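Local coordinates for protein 3-hydroxyadipyl-CoA dehydrogenase (Escherichia coli, PDB 3MOG) that catalyses the NAD-dependent oxidation of 3-hydroxyadipyl-CoA to 3-oxoadipyl-CoA in the degradation of phenylacetate, at residues 343-357 and 377-391. Numbering follows the deposited sequence.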
loop_
_atom_site.group_PDB
_atom_site.type_symbol
_atom_site.label_atom_id
_atom_site.label_comp_id
_atom_site.label_asym_id
_atom_site.label_seq_id
_atom_site.Cartn_x
_atom_site.Cartn_y
_atom_site.Cartn_z
ATOM N N VAL C 343 -12.688 -13.990 -28.665
ATOM C CA VAL C 343 -13.231 -13.003 -27.733
ATOM C C VAL C 343 -13.298 -11.620 -28.413
ATOM O O VAL C 343 -12.334 -11.187 -29.028
ATOM C CB VAL C 343 -12.423 -12.971 -26.406
ATOM C CG1 VAL C 343 -12.611 -11.660 -25.665
ATOM C CG2 VAL C 343 -12.839 -14.141 -25.510
ATOM N N ILE C 344 -14.445 -10.953 -28.322
ATOM C CA ILE C 344 -14.605 -9.630 -28.914
ATOM C C ILE C 344 -14.864 -8.552 -27.850
ATOM O O ILE C 344 -15.519 -8.786 -26.829
ATOM C CB ILE C 344 -15.703 -9.619 -30.027
ATOM C CG1 ILE C 344 -15.878 -8.236 -30.635
ATOM C CG2 ILE C 344 -17.048 -10.101 -29.504
ATOM C CD1 ILE C 344 -16.884 -8.196 -31.767
ATOM N N ASP C 345 -14.327 -7.372 -28.124
ATOM C CA ASP C 345 -14.404 -6.212 -27.273
ATOM C C ASP C 345 -15.012 -5.118 -28.124
ATOM O O ASP C 345 -14.323 -4.516 -28.955
ATOM C CB ASP C 345 -12.976 -5.827 -26.896
ATOM C CG ASP C 345 -12.897 -4.699 -25.905
ATOM O OD1 ASP C 345 -11.896 -3.947 -25.957
ATOM O OD2 ASP C 345 -13.805 -4.575 -25.061
ATOM N N LYS C 346 -16.303 -4.859 -27.939
ATOM C CA LYS C 346 -16.993 -3.892 -28.803
ATOM C C LYS C 346 -18.032 -3.075 -28.069
ATOM O O LYS C 346 -18.637 -3.563 -27.110
ATOM C CB LYS C 346 -17.652 -4.585 -30.010
ATOM C CG LYS C 346 -18.757 -5.589 -29.667
ATOM C CD LYS C 346 -19.742 -5.792 -30.818
ATOM C CE LYS C 346 -20.665 -6.991 -30.547
ATOM N NZ LYS C 346 -21.749 -7.153 -31.565
ATOM N N MET C 347 -18.210 -1.825 -28.508
ATOM C CA MET C 347 -19.412 -1.053 -28.161
ATOM C C MET C 347 -20.147 -0.620 -29.432
ATOM O O MET C 347 -20.477 -1.476 -30.242
ATOM C CB MET C 347 -19.117 0.094 -27.189
ATOM C CG MET C 347 -18.827 -0.422 -25.758
ATOM S SD MET C 347 -18.515 0.856 -24.528
ATOM C CE MET C 347 -18.230 -0.159 -23.099
ATOM N N ALA C 348 -20.403 0.674 -29.620
ATOM C CA ALA C 348 -21.221 1.121 -30.763
ATOM C C ALA C 348 -20.397 1.465 -31.998
ATOM O O ALA C 348 -20.849 1.263 -33.129
ATOM C CB ALA C 348 -22.108 2.295 -30.376
ATOM N N GLY C 349 -19.186 1.970 -31.771
ATOM C CA GLY C 349 -18.287 2.383 -32.848
ATOM C C GLY C 349 -17.855 1.262 -33.777
ATOM O O GLY C 349 -18.041 0.082 -33.480
ATOM N N LYS C 350 -17.281 1.637 -34.914
ATOM C CA LYS C 350 -16.920 0.664 -35.939
ATOM C C LYS C 350 -15.664 -0.124 -35.591
ATOM O O LYS C 350 -15.515 -1.267 -36.001
ATOM C CB LYS C 350 -16.788 1.341 -37.303
ATOM C CG LYS C 350 -18.126 1.516 -38.001
ATOM C CD LYS C 350 -18.314 2.935 -38.507
ATOM C CE LYS C 350 -19.790 3.228 -38.742
ATOM N NZ LYS C 350 -20.062 4.689 -38.872
ATOM N N VAL C 351 -14.771 0.479 -34.820
ATOM C CA VAL C 351 -13.557 -0.213 -34.418
ATOM C C VAL C 351 -13.854 -1.222 -33.319
ATOM O O VAL C 351 -14.487 -0.903 -32.315
ATOM C CB VAL C 351 -12.429 0.771 -34.073
ATOM C CG1 VAL C 351 -11.333 0.097 -33.266
ATOM C CG2 VAL C 351 -11.861 1.351 -35.367
ATOM N N VAL C 352 -13.413 -2.453 -33.559
ATOM C CA VAL C 352 -13.681 -3.600 -32.707
ATOM C C VAL C 352 -12.337 -4.320 -32.461
ATOM O O VAL C 352 -11.567 -4.522 -33.412
ATOM C CB VAL C 352 -14.689 -4.515 -33.448
ATOM C CG1 VAL C 352 -14.498 -5.969 -33.123
ATOM C CG2 VAL C 352 -16.115 -4.082 -33.183
ATOM N N THR C 353 -12.020 -4.682 -31.211
ATOM C CA THR C 353 -10.857 -5.561 -30.997
ATOM C C THR C 353 -11.249 -7.011 -30.711
ATOM O O THR C 353 -12.323 -7.285 -30.172
ATOM C CB THR C 353 -9.763 -5.027 -29.994
ATOM O OG1 THR C 353 -10.209 -5.133 -28.639
ATOM C CG2 THR C 353 -9.373 -3.602 -30.294
ATOM N N ILE C 354 -10.382 -7.938 -31.119
ATOM C CA ILE C 354 -10.640 -9.372 -30.961
ATOM C C ILE C 354 -9.377 -10.101 -30.517
ATOM O O ILE C 354 -8.270 -9.603 -30.694
ATOM C CB ILE C 354 -11.178 -10.060 -32.273
ATOM C CG1 ILE C 354 -10.075 -10.178 -33.335
ATOM C CG2 ILE C 354 -12.426 -9.345 -32.827
ATOM C CD1 ILE C 354 -10.288 -11.307 -34.315
ATOM N N ALA C 355 -9.555 -11.265 -29.906
ATOM C CA ALA C 355 -8.429 -12.122 -29.582
ATOM C C ALA C 355 -8.868 -13.531 -29.818
ATOM O O ALA C 355 -9.983 -13.912 -29.440
ATOM C CB ALA C 355 -7.973 -11.935 -28.127
ATOM N N ALA C 356 -7.999 -14.287 -30.481
ATOM C CA ALA C 356 -8.231 -15.698 -30.748
ATOM C C ALA C 356 -7.534 -16.496 -29.671
ATOM O O ALA C 356 -6.442 -16.127 -29.240
ATOM C CB ALA C 356 -7.657 -16.066 -32.091
ATOM N N ALA C 357 -8.160 -17.578 -29.223
ATOM C CA ALA C 357 -7.458 -18.536 -28.383
ATOM C C ALA C 357 -6.302 -19.125 -29.193
ATOM O O ALA C 357 -6.465 -19.441 -30.374
ATOM C CB ALA C 357 -8.397 -19.613 -27.929
ATOM N N LYS C 377 -17.679 -3.557 -39.440
ATOM C CA LYS C 377 -16.679 -3.314 -38.414
ATOM C C LYS C 377 -15.256 -3.437 -38.928
ATOM O O LYS C 377 -14.976 -4.242 -39.822
ATOM C CB LYS C 377 -16.936 -4.213 -37.203
ATOM C CG LYS C 377 -18.079 -3.674 -36.344
ATOM C CD LYS C 377 -18.968 -4.766 -35.795
ATOM C CE LYS C 377 -20.281 -4.169 -35.292
ATOM N NZ LYS C 377 -21.294 -5.212 -34.959
ATOM N N THR C 378 -14.383 -2.583 -38.390
ATOM C CA THR C 378 -12.940 -2.709 -38.561
ATOM C C THR C 378 -12.412 -3.596 -37.435
ATOM O O THR C 378 -12.502 -3.235 -36.256
ATOM C CB THR C 378 -12.219 -1.348 -38.475
ATOM O OG1 THR C 378 -12.835 -0.404 -39.362
ATOM C CG2 THR C 378 -10.745 -1.505 -38.831
ATOM N N VAL C 379 -11.868 -4.748 -37.812
ATOM C CA VAL C 379 -11.372 -5.739 -36.861
ATOM C C VAL C 379 -9.880 -5.563 -36.584
ATOM O O VAL C 379 -9.061 -5.736 -37.486
ATOM C CB VAL C 379 -11.609 -7.176 -37.384
ATOM C CG1 VAL C 379 -11.185 -8.209 -36.348
ATOM C CG2 VAL C 379 -13.057 -7.372 -37.757
ATOM N N LEU C 380 -9.535 -5.222 -35.338
ATOM C CA LEU C 380 -8.128 -5.167 -34.897
ATOM C C LEU C 380 -7.817 -6.336 -33.986
ATOM O O LEU C 380 -8.561 -6.600 -33.046
ATOM C CB LEU C 380 -7.835 -3.867 -34.155
ATOM C CG LEU C 380 -7.922 -2.553 -34.920
ATOM C CD1 LEU C 380 -7.898 -1.405 -33.958
ATOM C CD2 LEU C 380 -6.778 -2.421 -35.911
ATOM N N GLN C 381 -6.722 -7.042 -34.255
ATOM C CA GLN C 381 -6.373 -8.211 -33.456
ATOM C C GLN C 381 -5.306 -7.896 -32.412
ATOM O O GLN C 381 -4.249 -7.345 -32.744
ATOM C CB GLN C 381 -5.925 -9.373 -34.345
ATOM C CG GLN C 381 -5.932 -10.704 -33.621
ATOM C CD GLN C 381 -5.709 -11.902 -34.534
ATOM O OE1 GLN C 381 -5.651 -11.778 -35.764
ATOM N NE2 GLN C 381 -5.597 -13.080 -33.927
ATOM N N ILE C 382 -5.584 -8.251 -31.152
ATOM C CA ILE C 382 -4.658 -7.975 -30.042
ATOM C C ILE C 382 -4.369 -9.240 -29.233
ATOM O O ILE C 382 -4.872 -10.307 -29.569
ATOM C CB ILE C 382 -5.198 -6.844 -29.126
ATOM C CG1 ILE C 382 -6.488 -7.265 -28.422
ATOM C CG2 ILE C 382 -5.447 -5.556 -29.934
ATOM C CD1 ILE C 382 -7.040 -6.200 -27.435
ATOM N N ALA C 383 -3.573 -9.133 -28.167
ATOM C CA ALA C 383 -3.326 -10.295 -27.312
ATOM C C ALA C 383 -4.587 -10.714 -26.528
ATOM O O ALA C 383 -5.526 -9.932 -26.381
ATOM C CB ALA C 383 -2.152 -10.046 -26.380
ATOM N N ASP C 384 -4.604 -11.964 -26.072
ATOM C CA ASP C 384 -5.705 -12.553 -25.320
ATOM C C ASP C 384 -5.660 -12.049 -23.863
ATOM O O ASP C 384 -5.236 -12.746 -22.942
ATOM C CB ASP C 384 -5.624 -14.088 -25.415
ATOM C CG ASP C 384 -6.916 -14.783 -25.005
ATOM O OD1 ASP C 384 -7.952 -14.117 -24.801
ATOM O OD2 ASP C 384 -6.894 -16.022 -24.886
ATOM N N TYR C 385 -6.126 -10.818 -23.700
ATOM C CA TYR C 385 -5.988 -10.036 -22.491
ATOM C C TYR C 385 -7.358 -9.928 -21.802
ATOM O O TYR C 385 -8.319 -9.464 -22.418
ATOM C CB TYR C 385 -5.503 -8.655 -22.919
ATOM C CG TYR C 385 -5.120 -7.679 -21.837
ATOM C CD1 TYR C 385 -4.087 -7.966 -20.919
ATOM C CD2 TYR C 385 -5.727 -6.421 -21.781
ATOM C CE1 TYR C 385 -3.711 -7.040 -19.963
ATOM C CE2 TYR C 385 -5.354 -5.485 -20.820
ATOM C CZ TYR C 385 -4.343 -5.801 -19.918
ATOM O OH TYR C 385 -3.972 -4.880 -18.969
ATOM N N PRO C 386 -7.444 -10.372 -20.535
ATOM C CA PRO C 386 -8.671 -10.353 -19.742
ATOM C C PRO C 386 -9.387 -9.008 -19.795
ATOM O O PRO C 386 -8.775 -7.969 -19.557
ATOM C CB PRO C 386 -8.167 -10.643 -18.326
ATOM C CG PRO C 386 -7.000 -11.512 -18.523
ATOM C CD PRO C 386 -6.328 -10.987 -19.785
ATOM N N GLY C 387 -10.666 -9.019 -20.170
ATOM C CA GLY C 387 -11.444 -7.791 -20.220
ATOM C C GLY C 387 -11.112 -6.896 -21.402
ATOM O O GLY C 387 -11.800 -5.902 -21.643
ATOM N N MET C 388 -10.060 -7.264 -22.135
ATOM C CA MET C 388 -9.570 -6.541 -23.314
ATOM C C MET C 388 -9.315 -5.058 -23.022
ATOM O O MET C 388 -8.576 -4.747 -22.084
ATOM C CB MET C 388 -10.477 -6.788 -24.539
ATOM C CG MET C 388 -10.658 -8.276 -24.879
ATOM S SD MET C 388 -9.209 -9.010 -25.651
ATOM C CE MET C 388 -9.711 -8.737 -27.333
ATOM N N LEU C 389 -9.934 -4.151 -23.779
ATOM C CA LEU C 389 -9.543 -2.737 -23.717
ATOM C C LEU C 389 -10.677 -1.801 -23.353
ATOM O O LEU C 389 -10.628 -1.119 -22.326
ATOM C CB LEU C 389 -8.903 -2.284 -25.043
ATOM C CG LEU C 389 -7.589 -2.949 -25.461
ATOM C CD1 LEU C 389 -7.090 -2.376 -26.779
ATOM C CD2 LEU C 389 -6.501 -2.814 -24.361
ATOM N N ILE C 390 -11.680 -1.774 -24.216
ATOM C CA ILE C 390 -12.807 -0.884 -24.100
ATOM C C ILE C 390 -13.583 -1.235 -22.842
ATOM O O ILE C 390 -13.761 -0.378 -21.981
ATOM C CB ILE C 390 -13.716 -1.004 -25.353
ATOM C CG1 ILE C 390 -13.026 -0.395 -26.578
ATOM C CG2 ILE C 390 -15.081 -0.380 -25.110
ATOM C CD1 ILE C 390 -13.670 -0.813 -27.929
ATOM N N TRP C 391 -14.001 -2.499 -22.726
ATOM C CA TRP C 391 -14.838 -2.929 -21.610
ATOM C C TRP C 391 -14.103 -2.848 -20.292
ATOM O O TRP C 391 -14.686 -2.430 -19.301
ATOM C CB TRP C 391 -15.477 -4.311 -21.849
ATOM C CG TRP C 391 -16.716 -4.168 -22.694
ATOM C CD1 TRP C 391 -16.778 -4.111 -24.061
ATOM C CD2 TRP C 391 -18.059 -3.988 -22.225
ATOM N NE1 TRP C 391 -18.080 -3.930 -24.472
ATOM C CE2 TRP C 391 -18.886 -3.850 -23.367
ATOM C CE3 TRP C 391 -18.647 -3.941 -20.952
ATOM C CZ2 TRP C 391 -20.267 -3.664 -23.272
ATOM C CZ3 TRP C 391 -20.024 -3.763 -20.855
ATOM C CH2 TRP C 391 -20.819 -3.624 -22.014
HETATM O O HOH W 1 -5.383 -12.678 -30.981
#
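With CG of Asp-345 trans to its own backbone N (chi1 -175°), the carboxylate reaches the first turn of helix 390-406, while Met-388, folded at chi2 and chi3, brings its CE methyl against the backbone of Ile-354 and Ala-355, 3.5 Å from Ile-354 C. The setting is a beta-alpha-beta crossover of the reduced Rossmann-fold domain: strands 351-356 and 378-381, joined through helix 362-373, pair in parallel, and a loop leads on from the second strand to helix 390-406. Three backbone N-H groups grip the buried carboxylate. Asp-345 OD1 takes Ile-390 N on its syn lone pair at 2.8 Å and Leu-389 N, the N-cap residue, from above the carboxylate plane; Asp-345 OD2 offers its syn lone pair to Trp-391 N at 3.1 Å. The start of the helix would probably favour a negative charge here. Next along the chain, Lys-346 O receives Trp-391 NE1 at 2.7 Å, almost in the indole plane, and Met-347 lays CE over one face of that ring, 3.9 Å from the centroid of its five-membered part. Between the strands, Val-352 and Ile-354 each donate and accept backbone hydrogen bonds, and Val-379 CG1 packs on Ile-354 CG1, on the side covered by helix 362-373. Beyond the ladder, one water accepts from Ala-356 N and Gln-381 NE2 and donates to Ile-382 O at 2.8 Å.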